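Local coordinates for 11S globulin subunit beta (Cucurbita maxima, PDB 2E9Q), which serves as a seed storage globulin, a nutrient reservoir that assembles as a hexamer of subunits processed into acidic and basic chains, at residues 68-73 against 240-245; 91-96 against 148-153; 126-131 against 144-149. All coordinates share one frame; numbering follows the deposited sequence.

The three interactions cluster on one side of the chain's centre, in its N-terminal cupin domain. Interactions 1 and 2 lie about 10 Å apart between centres, as do interactions 2 and 3; interactions 1 and 3 are about 13 Å apart. Along the chain come 68-73, 91-96, 126-131, then the overlapping 144-149 and 148-153, with 240-245 last. Interactions 2 and 3 share Y148 and N149 on strand 145-149, and strand 93-98 pairs with both this strand and strand 129-132. Strand 242-244 joins the same curled sheet through strand 74-81. Interaction 1 packs it against strand 63-70 of the facing sheet, helping to join the two sheets of the cupin barrel, and interactions 1 and 3 reach the second subunit.

Interaction 1: residues 68-73 against 240-245; sequences HTIRPK and DRIVQV
I70 and I242 make the tight part of this contact, packed between two strand pieces that run almost exactly parallel (1°) yet lie 8.8 Å apart axis to axis, too far for backbone pairing. Their branched side chains fill the gap: CG2 of I70 lies 3.7 Å from CG2 of I242, and CG1 of I70 is 4.0 Å from CD1 of I242. With CG1 anti to its carbonyl carbon (chi1 -54°), I242 also sends CD1 up to the backbone O of T69. Isoleucine suits both places because two arms of different length can mesh across a largely apolar seam. Beside it, R241 lies buried near H68, bent at chi3 so that its NE sits 2.9 Å from OD1 of D240 in a salt bridge; the backbone N of R241 meets this oxygen from the same face of the carboxylate, while NH1 forms a second salt bridge with E187. A leucine in place of R241 would probably leave E187 and D240 without their positive mate in a buried setting. At the other end the backbone is still pinned, the O of K73 accepting from the N of V245 at 3.1 Å, but the side chains of K73 and Q244 are loose. The exposed lysine chain leads away, as suits a charged residue at the surface, and OE1 of Q244 merely rests 4.0 Å from CB of K73. V245 also touches N427 of the second subunit. Around the contact, T48 of strand 46-50 packs on R241 and I242, and strand 74-81 pairs with strand 242-244 and lays L75 and L77 against V243.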
loop_
_atom_site.group_PDB
_atom_site.type_symbol
_atom_site.label_atom_id
_atom_site.label_comp_id
_atom_site.label_asym_id
_atom_site.label_seq_id
_atom_site.Cartn_x
_atom_site.Cartn_y
_atom_site.Cartn_z
ATOM N N HIS A 68 -19.042 -21.606 -8.137
ATOM C CA HIS A 68 -19.105 -22.382 -9.354
ATOM C C HIS A 68 -19.645 -23.765 -9.057
ATOM O O HIS A 68 -19.252 -24.410 -8.089
ATOM C CB HIS A 68 -17.717 -22.510 -9.972
ATOM C CG HIS A 68 -17.251 -21.284 -10.689
ATOM N ND1 HIS A 68 -15.989 -20.757 -10.521
ATOM C CD2 HIS A 68 -17.853 -20.522 -11.631
ATOM C CE1 HIS A 68 -15.833 -19.727 -11.333
ATOM N NE2 HIS A 68 -16.951 -19.564 -12.018
ATOM N N THR A 69 -20.557 -24.220 -9.900
ATOM C CA THR A 69 -21.128 -25.539 -9.741
ATOM C C THR A 69 -20.839 -26.248 -11.042
ATOM O O THR A 69 -21.444 -25.954 -12.074
ATOM C CB THR A 69 -22.635 -25.464 -9.483
ATOM O OG1 THR A 69 -22.856 -24.916 -8.173
ATOM C CG2 THR A 69 -23.253 -26.847 -9.560
ATOM N N ILE A 70 -19.886 -27.170 -10.993
ATOM C CA ILE A 70 -19.482 -27.896 -12.178
ATOM C C ILE A 70 -19.979 -29.323 -12.113
ATOM O O ILE A 70 -19.698 -30.064 -11.166
ATOM C CB ILE A 70 -17.949 -27.862 -12.320
ATOM C CG1 ILE A 70 -17.482 -26.402 -12.262
ATOM C CG2 ILE A 70 -17.516 -28.515 -13.641
ATOM C CD1 ILE A 70 -16.000 -26.244 -12.141
ATOM N N ARG A 71 -20.739 -29.706 -13.128
ATOM C CA ARG A 71 -21.291 -31.048 -13.171
ATOM C C ARG A 71 -20.236 -32.024 -13.665
ATOM O O ARG A 71 -19.259 -31.625 -14.308
ATOM C CB ARG A 71 -22.487 -31.083 -14.124
ATOM C CG ARG A 71 -23.567 -30.061 -13.824
ATOM C CD ARG A 71 -24.410 -29.800 -15.063
ATOM N NE ARG A 71 -25.351 -28.706 -14.858
ATOM C CZ ARG A 71 -25.827 -27.946 -15.832
ATOM N NH1 ARG A 71 -25.452 -28.158 -17.083
ATOM N NH2 ARG A 71 -26.672 -26.967 -15.552
ATOM N N PRO A 72 -20.412 -33.321 -13.358
ATOM C CA PRO A 72 -19.466 -34.359 -13.776
ATOM C C PRO A 72 -19.012 -34.177 -15.214
ATOM O O PRO A 72 -19.819 -33.882 -16.097
ATOM C CB PRO A 72 -20.259 -35.632 -13.562
ATOM C CG PRO A 72 -20.989 -35.312 -12.284
ATOM C CD PRO A 72 -21.514 -33.912 -12.577
ATOM N N LYS A 73 -17.709 -34.337 -15.429
ATOM C CA LYS A 73 -17.104 -34.184 -16.747
ATOM C C LYS A 73 -17.068 -32.716 -17.149
ATOM O O LYS A 73 -16.820 -32.386 -18.308
ATOM C CB LYS A 73 -17.874 -34.989 -17.805
ATOM C CG LYS A 73 -17.959 -36.496 -17.531
ATOM C CD LYS A 73 -16.579 -37.149 -17.468
ATOM C CE LYS A 73 -16.672 -38.637 -17.137
ATOM N NZ LYS A 73 -15.331 -39.285 -16.999
ATOM N N ASP A 240 -20.452 -21.096 -22.925
ATOM C CA ASP A 240 -20.061 -20.209 -21.835
ATOM C C ASP A 240 -18.758 -20.717 -21.183
ATOM O O ASP A 240 -17.938 -21.334 -21.856
ATOM C CB ASP A 240 -21.172 -20.064 -20.800
ATOM C CG ASP A 240 -21.014 -18.801 -19.958
ATOM O OD1 ASP A 240 -20.622 -18.901 -18.775
ATOM O OD2 ASP A 240 -21.267 -17.698 -20.493
ATOM N N ARG A 241 -18.583 -20.497 -19.886
ATOM C CA ARG A 241 -17.338 -20.864 -19.206
ATOM C C ARG A 241 -17.103 -22.284 -18.664
ATOM O O ARG A 241 -15.954 -22.653 -18.386
ATOM C CB ARG A 241 -17.090 -19.862 -18.080
ATOM C CG ARG A 241 -17.780 -20.196 -16.772
ATOM C CD ARG A 241 -17.980 -18.928 -15.948
ATOM N NE ARG A 241 -18.922 -18.036 -16.614
ATOM C CZ ARG A 241 -18.696 -16.752 -16.866
ATOM N NH1 ARG A 241 -17.546 -16.207 -16.498
ATOM N NH2 ARG A 241 -19.613 -16.019 -17.502
ATOM N N ILE A 242 -18.165 -23.068 -18.481
ATOM C CA ILE A 242 -18.008 -24.429 -17.979
ATOM C C ILE A 242 -18.458 -25.378 -19.094
ATOM O O ILE A 242 -19.642 -25.434 -19.428
ATOM C CB ILE A 242 -18.855 -24.648 -16.707
ATOM C CG1 ILE A 242 -18.509 -23.582 -15.657
ATOM C CG2 ILE A 242 -18.596 -26.031 -16.134
ATOM C CD1 ILE A 242 -19.377 -23.638 -14.408
ATOM N N VAL A 243 -17.515 -26.118 -19.675
ATOM C CA VAL A 243 -17.836 -27.009 -20.786
ATOM C C VAL A 243 -17.793 -28.522 -20.532
ATOM O O VAL A 243 -17.137 -29.010 -19.611
ATOM C CB VAL A 243 -16.924 -26.704 -21.984
ATOM C CG1 VAL A 243 -16.988 -25.220 -22.318
ATOM C CG2 VAL A 243 -15.491 -27.114 -21.666
ATOM N N GLN A 244 -18.514 -29.260 -21.368
ATOM C CA GLN A 244 -18.558 -30.713 -21.269
ATOM C C GLN A 244 -17.334 -31.235 -22.012
ATOM O O GLN A 244 -17.109 -30.874 -23.166
ATOM C CB GLN A 244 -19.824 -31.248 -21.943
ATOM C CG GLN A 244 -20.153 -32.697 -21.612
ATOM C CD GLN A 244 -20.832 -32.833 -20.262
ATOM O OE1 GLN A 244 -21.124 -33.941 -19.800
ATOM N NE2 GLN A 244 -21.101 -31.697 -19.621
ATOM N N VAL A 245 -16.528 -32.059 -21.353
ATOM C CA VAL A 245 -15.349 -32.611 -22.015
ATOM C C VAL A 245 -15.807 -33.779 -22.884
ATOM O O VAL A 245 -16.578 -34.634 -22.444
ATOM C CB VAL A 245 -14.298 -33.121 -21.006
ATOM C CG1 VAL A 245 -13.909 -32.003 -20.055
ATOM C CG2 VAL A 245 -14.836 -34.303 -20.246
#

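Interaction 2: residues 91-96 against 148-153; sequences QGFGIR and YNRGQS
F93 turns the edge of its ring onto the flat face of the R150 guanidinium, the two planes standing 80° apart, with CD2 of F93 3.4 Å from NH1 of R150. The charge therefore sits at the ring's rim and not over its face. One face is met by G151, whose CA makes a CH-pi contact 4.2 Å from the centroid of the F93 ring; glycine suits the place, since a side chain on it would press on the ring. F93 reaches both partners because its CG lies between the backbone N and the carbonyl carbon (chi1 55°). Beneath these groups two antiparallel strands are joined in the curled sheet of the N-terminal cupin barrel. I95 and Y148 form a hydrogen-bonded pair, the N of I95 3.1 Å from the O of Y148 and the N of Y148 2.9 Å from the O of I95, and their side chains lie side by side, pointing the same way. In the next, non-hydrogen-bonded pair G94 faces N149 so closely that CA of G94 makes a CA-H...O contact of 3.1 Å with the O of Y148; any CB on G94 would collide with that oxygen. Where the strand ends, the N of R150 meets a lone pair of the F93 O at 3.3 Å. N149 then shapes the turn: OD1 accepts from the N of G151, an Asx turn, and ND2 gives a nearly straight bond (175°) to the O of S153. The pairing continues on the far side of strand 93-98, where G94 and R96 bond through their backbones to F131 and R129 of strand 129-132, while the backbone of N149 bonds to that of G74 at the start of strand 74-81 and its side chain packs on L155 of strand 155-162.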
loop_
_atom_site.group_PDB
_atom_site.type_symbol
_atom_site.label_atom_id
_atom_site.label_comp_id
_atom_site.label_asym_id
_atom_site.label_seq_id
_atom_site.Cartn_x
_atom_site.Cartn_y
_atom_site.Cartn_z
ATOM N N GLN A 91 -17.570 -29.120 -2.181
ATOM C CA GLN A 91 -18.056 -30.457 -2.514
ATOM C C GLN A 91 -17.438 -31.000 -3.801
ATOM O O GLN A 91 -17.240 -30.263 -4.769
ATOM C CB GLN A 91 -19.585 -30.440 -2.652
ATOM C CG GLN A 91 -20.196 -31.780 -3.056
ATOM C CD GLN A 91 -21.682 -31.685 -3.428
ATOM O OE1 GLN A 91 -22.537 -31.415 -2.584
ATOM N NE2 GLN A 91 -21.982 -31.905 -4.698
ATOM N N GLY A 92 -17.131 -32.295 -3.794
ATOM C CA GLY A 92 -16.574 -32.938 -4.970
ATOM C C GLY A 92 -15.063 -32.962 -5.019
ATOM O O GLY A 92 -14.397 -32.578 -4.058
ATOM N N PHE A 93 -14.518 -33.433 -6.137
ATOM C CA PHE A 93 -13.076 -33.473 -6.314
ATOM C C PHE A 93 -12.700 -33.501 -7.781
ATOM O O PHE A 93 -13.484 -33.926 -8.629
ATOM C CB PHE A 93 -12.441 -34.664 -5.574
ATOM C CG PHE A 93 -13.017 -36.008 -5.931
ATOM C CD1 PHE A 93 -14.179 -36.469 -5.317
ATOM C CD2 PHE A 93 -12.364 -36.835 -6.839
ATOM C CE1 PHE A 93 -14.685 -37.739 -5.596
ATOM C CE2 PHE A 93 -12.859 -38.114 -7.133
ATOM C CZ PHE A 93 -14.023 -38.569 -6.508
ATOM N N GLY A 94 -11.505 -33.017 -8.082
ATOM C CA GLY A 94 -11.072 -32.987 -9.456
ATOM C C GLY A 94 -9.613 -32.614 -9.601
ATOM O O GLY A 94 -8.828 -32.743 -8.659
ATOM N N ILE A 95 -9.259 -32.148 -10.792
ATOM C CA ILE A 95 -7.897 -31.764 -11.086
ATOM C C ILE A 95 -7.849 -30.343 -11.618
ATOM O O ILE A 95 -8.801 -29.869 -12.246
ATOM C CB ILE A 95 -7.266 -32.740 -12.106
ATOM C CG1 ILE A 95 -8.055 -32.730 -13.411
ATOM C CG2 ILE A 95 -7.291 -34.157 -11.531
ATOM C CD1 ILE A 95 -7.554 -33.735 -14.448
ATOM N N ARG A 96 -6.736 -29.669 -11.345
ATOM C CA ARG A 96 -6.540 -28.293 -11.768
ATOM C C ARG A 96 -5.183 -28.142 -12.443
ATOM O O ARG A 96 -4.274 -28.960 -12.249
ATOM C CB ARG A 96 -6.595 -27.369 -10.550
ATOM C CG ARG A 96 -5.455 -27.611 -9.562
ATOM C CD ARG A 96 -5.603 -26.881 -8.222
ATOM N NE ARG A 96 -5.717 -25.435 -8.371
ATOM C CZ ARG A 96 -5.093 -24.541 -7.606
ATOM N NH1 ARG A 96 -4.290 -24.930 -6.631
ATOM N NH2 ARG A 96 -5.302 -23.247 -7.800
ATOM N N TYR A 148 -11.359 -29.158 -13.506
ATOM C CA TYR A 148 -12.152 -30.228 -14.070
ATOM C C TYR A 148 -12.736 -31.087 -12.962
ATOM O O TYR A 148 -12.073 -31.379 -11.972
ATOM C CB TYR A 148 -11.277 -31.091 -14.979
ATOM C CG TYR A 148 -11.933 -32.374 -15.428
ATOM C CD1 TYR A 148 -12.828 -32.389 -16.498
ATOM C CD2 TYR A 148 -11.681 -33.572 -14.762
ATOM C CE1 TYR A 148 -13.456 -33.571 -16.895
ATOM C CE2 TYR A 148 -12.305 -34.760 -15.147
ATOM C CZ TYR A 148 -13.189 -34.748 -16.216
ATOM O OH TYR A 148 -13.800 -35.915 -16.599
ATOM N N ASN A 149 -13.986 -31.482 -13.135
ATOM C CA ASN A 149 -14.662 -32.321 -12.165
ATOM C C ASN A 149 -14.484 -33.764 -12.639
ATOM O O ASN A 149 -14.864 -34.105 -13.762
ATOM C CB ASN A 149 -16.150 -31.961 -12.116
ATOM C CG ASN A 149 -16.913 -32.764 -11.083
ATOM O OD1 ASN A 149 -16.322 -33.403 -10.213
ATOM N ND2 ASN A 149 -18.245 -32.722 -11.166
ATOM N N ARG A 150 -13.888 -34.599 -11.793
ATOM C CA ARG A 150 -13.675 -36.001 -12.141
ATOM C C ARG A 150 -14.474 -36.908 -11.211
ATOM O O ARG A 150 -14.298 -38.123 -11.210
ATOM C CB ARG A 150 -12.177 -36.353 -12.081
ATOM C CG ARG A 150 -11.592 -36.613 -10.695
ATOM C CD ARG A 150 -10.096 -36.950 -10.830
ATOM N NE ARG A 150 -9.528 -37.673 -9.688
ATOM C CZ ARG A 150 -9.232 -37.132 -8.508
ATOM N NH1 ARG A 150 -9.446 -35.842 -8.282
ATOM N NH2 ARG A 150 -8.712 -37.887 -7.548
ATOM N N GLY A 151 -15.356 -36.306 -10.418
ATOM C CA GLY A 151 -16.175 -37.079 -9.502
ATOM C C GLY A 151 -17.567 -37.322 -10.053
ATOM O O GLY A 151 -17.863 -36.950 -11.187
ATOM N N GLN A 152 -18.427 -37.944 -9.253
ATOM C CA GLN A 152 -19.792 -38.229 -9.682
ATOM C C GLN A 152 -20.762 -37.161 -9.212
ATOM O O GLN A 152 -21.807 -36.950 -9.827
ATOM C CB GLN A 152 -20.248 -39.601 -9.167
ATOM C CG GLN A 152 -19.460 -40.754 -9.745
ATOM C CD GLN A 152 -19.484 -40.776 -11.264
ATOM O OE1 GLN A 152 -18.711 -41.498 -11.897
ATOM N NE2 GLN A 152 -20.380 -39.990 -11.859
ATOM N N SER A 153 -20.417 -36.500 -8.115
ATOM C CA SER A 153 -21.246 -35.431 -7.566
ATOM C C SER A 153 -20.871 -34.142 -8.288
ATOM O O SER A 153 -19.915 -34.114 -9.060
ATOM C CB SER A 153 -20.959 -35.249 -6.076
ATOM O OG SER A 153 -19.713 -34.594 -5.886
#

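Interaction 3: residues 126-131 against 144-149; sequences QKIRPF and SHWMYN
A hydrogen bond ties W146, on strand 145-149 of the cupin barrel's curled antiparallel sheet, to Q126 in the loop leading into strand 129-132; strands 129-132 and 145-149 flank strand 93-98 and meet through side chains and not through each other's backbones. NE1 of W146 points nearly straight (165°) at OE1 of Q126, 2.6 Å away. The oxygen lies in the indole plane, at the ring's edge, while the amide is turned 54° from that plane. A glutamine suits this buried place, being long enough to offer a carbonyl to the single N-H of the indole. Farther along the same indole edge, CD1 of I128 comes 4.0 Å from CH2 of W146, the two side chains crossing at about a right angle, so that the ring is met by a polar group at its pyrrole end and an apolar one at its benzene end. A chi1 of 55° swings the indole of W146 toward segment 126-131. F131 packs beside the next residue: its CE2 is 4.3 Å from CG of M147. Outward from these pairs, backbone bonds of W146 to G97 and of F131 to G94 fix the two strands on their shared neighbour. L420 of the second subunit packs on both Q126 and W146, placing their bond at a subunit interface. The other arm of the amide is held too: NE2 of Q126 donates to a water 2.9 Å away, which in turn donates to the backbone O of S144.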
loop_
_atom_site.group_PDB
_atom_site.type_symbol
_atom_site.label_atom_id
_atom_site.label_comp_id
_atom_site.label_asym_id
_atom_site.label_seq_id
_atom_site.Cartn_x
_atom_site.Cartn_y
_atom_site.Cartn_z
ATOM N N GLN A 126 1.897 -28.873 -18.127
ATOM C CA GLN A 126 1.932 -28.490 -16.713
ATOM C C GLN A 126 1.579 -29.651 -15.803
ATOM O O GLN A 126 0.952 -30.608 -16.227
ATOM C CB GLN A 126 0.911 -27.369 -16.469
ATOM C CG GLN A 126 -0.512 -27.803 -16.827
ATOM C CD GLN A 126 -1.525 -26.662 -16.890
ATOM O OE1 GLN A 126 -2.570 -26.791 -17.527
ATOM N NE2 GLN A 126 -1.226 -25.554 -16.228
ATOM N N LYS A 127 1.973 -29.552 -14.541
ATOM C CA LYS A 127 1.660 -30.579 -13.564
ATOM C C LYS A 127 0.145 -30.654 -13.431
ATOM O O LYS A 127 -0.537 -29.635 -13.512
ATOM C CB LYS A 127 2.265 -30.218 -12.204
ATOM C CG LYS A 127 1.792 -31.084 -11.050
ATOM C CD LYS A 127 2.234 -30.511 -9.703
ATOM C CE LYS A 127 3.743 -30.576 -9.519
ATOM N NZ LYS A 127 4.185 -29.942 -8.239
ATOM N N ILE A 128 -0.380 -31.856 -13.238
ATOM C CA ILE A 128 -1.810 -32.038 -13.071
ATOM C C ILE A 128 -2.029 -32.153 -11.577
ATOM O O ILE A 128 -1.625 -33.134 -10.954
ATOM C CB ILE A 128 -2.309 -33.313 -13.770
ATOM C CG1 ILE A 128 -2.142 -33.170 -15.290
ATOM C CG2 ILE A 128 -3.765 -33.576 -13.404
ATOM C CD1 ILE A 128 -2.992 -32.080 -15.913
ATOM N N ARG A 129 -2.678 -31.142 -11.014
ATOM C CA ARG A 129 -2.922 -31.065 -9.582
ATOM C C ARG A 129 -4.334 -31.471 -9.195
ATOM O O ARG A 129 -5.306 -30.833 -9.594
ATOM C CB ARG A 129 -2.631 -29.649 -9.098
ATOM C CG ARG A 129 -1.452 -29.031 -9.822
ATOM C CD ARG A 129 -0.941 -27.790 -9.142
ATOM N NE ARG A 129 0.044 -27.122 -9.983
ATOM C CZ ARG A 129 0.999 -26.325 -9.523
ATOM N NH1 ARG A 129 1.098 -26.100 -8.219
ATOM N NH2 ARG A 129 1.849 -25.752 -10.366
ATOM N N PRO A 130 -4.462 -32.551 -8.419
ATOM C CA PRO A 130 -5.769 -33.030 -7.981
ATOM C C PRO A 130 -6.172 -32.266 -6.725
ATOM O O PRO A 130 -5.325 -31.697 -6.040
ATOM C CB PRO A 130 -5.509 -34.503 -7.700
ATOM C CG PRO A 130 -4.109 -34.473 -7.137
ATOM C CD PRO A 130 -3.402 -33.521 -8.075
ATOM N N PHE A 131 -7.465 -32.238 -6.438
ATOM C CA PHE A 131 -7.958 -31.559 -5.251
ATOM C C PHE A 131 -9.262 -32.221 -4.860
ATOM O O PHE A 131 -9.924 -32.846 -5.687
ATOM C CB PHE A 131 -8.165 -30.061 -5.521
ATOM C CG PHE A 131 -9.152 -29.769 -6.611
ATOM C CD1 PHE A 131 -10.518 -29.831 -6.366
ATOM C CD2 PHE A 131 -8.714 -29.453 -7.894
ATOM C CE1 PHE A 131 -11.428 -29.587 -7.386
ATOM C CE2 PHE A 131 -9.615 -29.209 -8.918
ATOM C CZ PHE A 131 -10.974 -29.276 -8.668
ATOM N N SER A 144 -3.315 -17.939 -14.878
ATOM C CA SER A 144 -4.452 -18.642 -15.466
ATOM C C SER A 144 -4.574 -20.024 -14.854
ATOM O O SER A 144 -3.579 -20.656 -14.506
ATOM C CB SER A 144 -4.304 -18.766 -16.981
ATOM O OG SER A 144 -3.247 -19.649 -17.311
ATOM N N HIS A 145 -5.807 -20.486 -14.720
ATOM C CA HIS A 145 -6.066 -21.782 -14.140
ATOM C C HIS A 145 -7.337 -22.342 -14.725
ATOM O O HIS A 145 -8.164 -21.601 -15.253
ATOM C CB HIS A 145 -6.202 -21.667 -12.623
ATOM C CG HIS A 145 -7.403 -20.894 -12.176
ATOM N ND1 HIS A 145 -8.368 -21.435 -11.352
ATOM C CD2 HIS A 145 -7.795 -19.621 -12.431
ATOM C CE1 HIS A 145 -9.303 -20.529 -11.121
ATOM N NE2 HIS A 145 -8.980 -19.420 -11.762
ATOM N N TRP A 146 -7.477 -23.659 -14.644
ATOM C CA TRP A 146 -8.655 -24.348 -15.147
ATOM C C TRP A 146 -8.947 -25.491 -14.187
ATOM O O TRP A 146 -8.034 -26.035 -13.558
ATOM C CB TRP A 146 -8.415 -24.889 -16.561
ATOM C CG TRP A 146 -7.209 -25.779 -16.685
ATOM C CD1 TRP A 146 -5.958 -25.410 -17.093
ATOM C CD2 TRP A 146 -7.136 -27.187 -16.395
ATOM N NE1 TRP A 146 -5.115 -26.493 -17.080
ATOM C CE2 TRP A 146 -5.808 -27.597 -16.657
ATOM C CE3 TRP A 146 -8.063 -28.137 -15.943
ATOM C CZ2 TRP A 146 -5.379 -28.924 -16.481
ATOM C CZ3 TRP A 146 -7.633 -29.467 -15.765
ATOM C CH2 TRP A 146 -6.300 -29.841 -16.038
ATOM N N MET A 147 -10.216 -25.838 -14.045
ATOM C CA MET A 147 -10.584 -26.915 -13.151
ATOM C C MET A 147 -11.536 -27.880 -13.827
ATOM O O MET A 147 -12.384 -27.478 -14.632
ATOM C CB MET A 147 -11.205 -26.348 -11.876
ATOM C CG MET A 147 -10.209 -25.555 -11.042
ATOM S SD MET A 147 -10.917 -24.808 -9.581
ATOM C CE MET A 147 -11.305 -23.177 -10.208
ATOM N N TYR A 148 -11.359 -29.158 -13.506
ATOM C CA TYR A 148 -12.152 -30.228 -14.070
ATOM C C TYR A 148 -12.736 -31.087 -12.962
ATOM O O TYR A 148 -12.073 -31.379 -11.972
ATOM C CB TYR A 148 -11.277 -31.091 -14.979
ATOM C CG TYR A 148 -11.933 -32.374 -15.428
ATOM C CD1 TYR A 148 -12.828 -32.389 -16.498
ATOM C CD2 TYR A 148 -11.681 -33.572 -14.762
ATOM C CE1 TYR A 148 -13.456 -33.571 -16.895
ATOM C CE2 TYR A 148 -12.305 -34.760 -15.147
ATOM C CZ TYR A 148 -13.189 -34.748 -16.216
ATOM O OH TYR A 148 -13.800 -35.915 -16.599
ATOM N N ASN A 149 -13.986 -31.482 -13.135
ATOM C CA ASN A 149 -14.662 -32.321 -12.165
ATOM C C ASN A 149 -14.484 -33.764 -12.639
ATOM O O ASN A 149 -14.864 -34.105 -13.762
ATOM C CB ASN A 149 -16.150 -31.961 -12.116
ATOM C CG ASN A 149 -16.913 -32.764 -11.083
ATOM O OD1 ASN A 149 -16.322 -33.403 -10.213
ATOM N ND2 ASN A 149 -18.245 -32.722 -11.166
HETATM O O HOH W 1 -2.993 -23.236 -16.411
#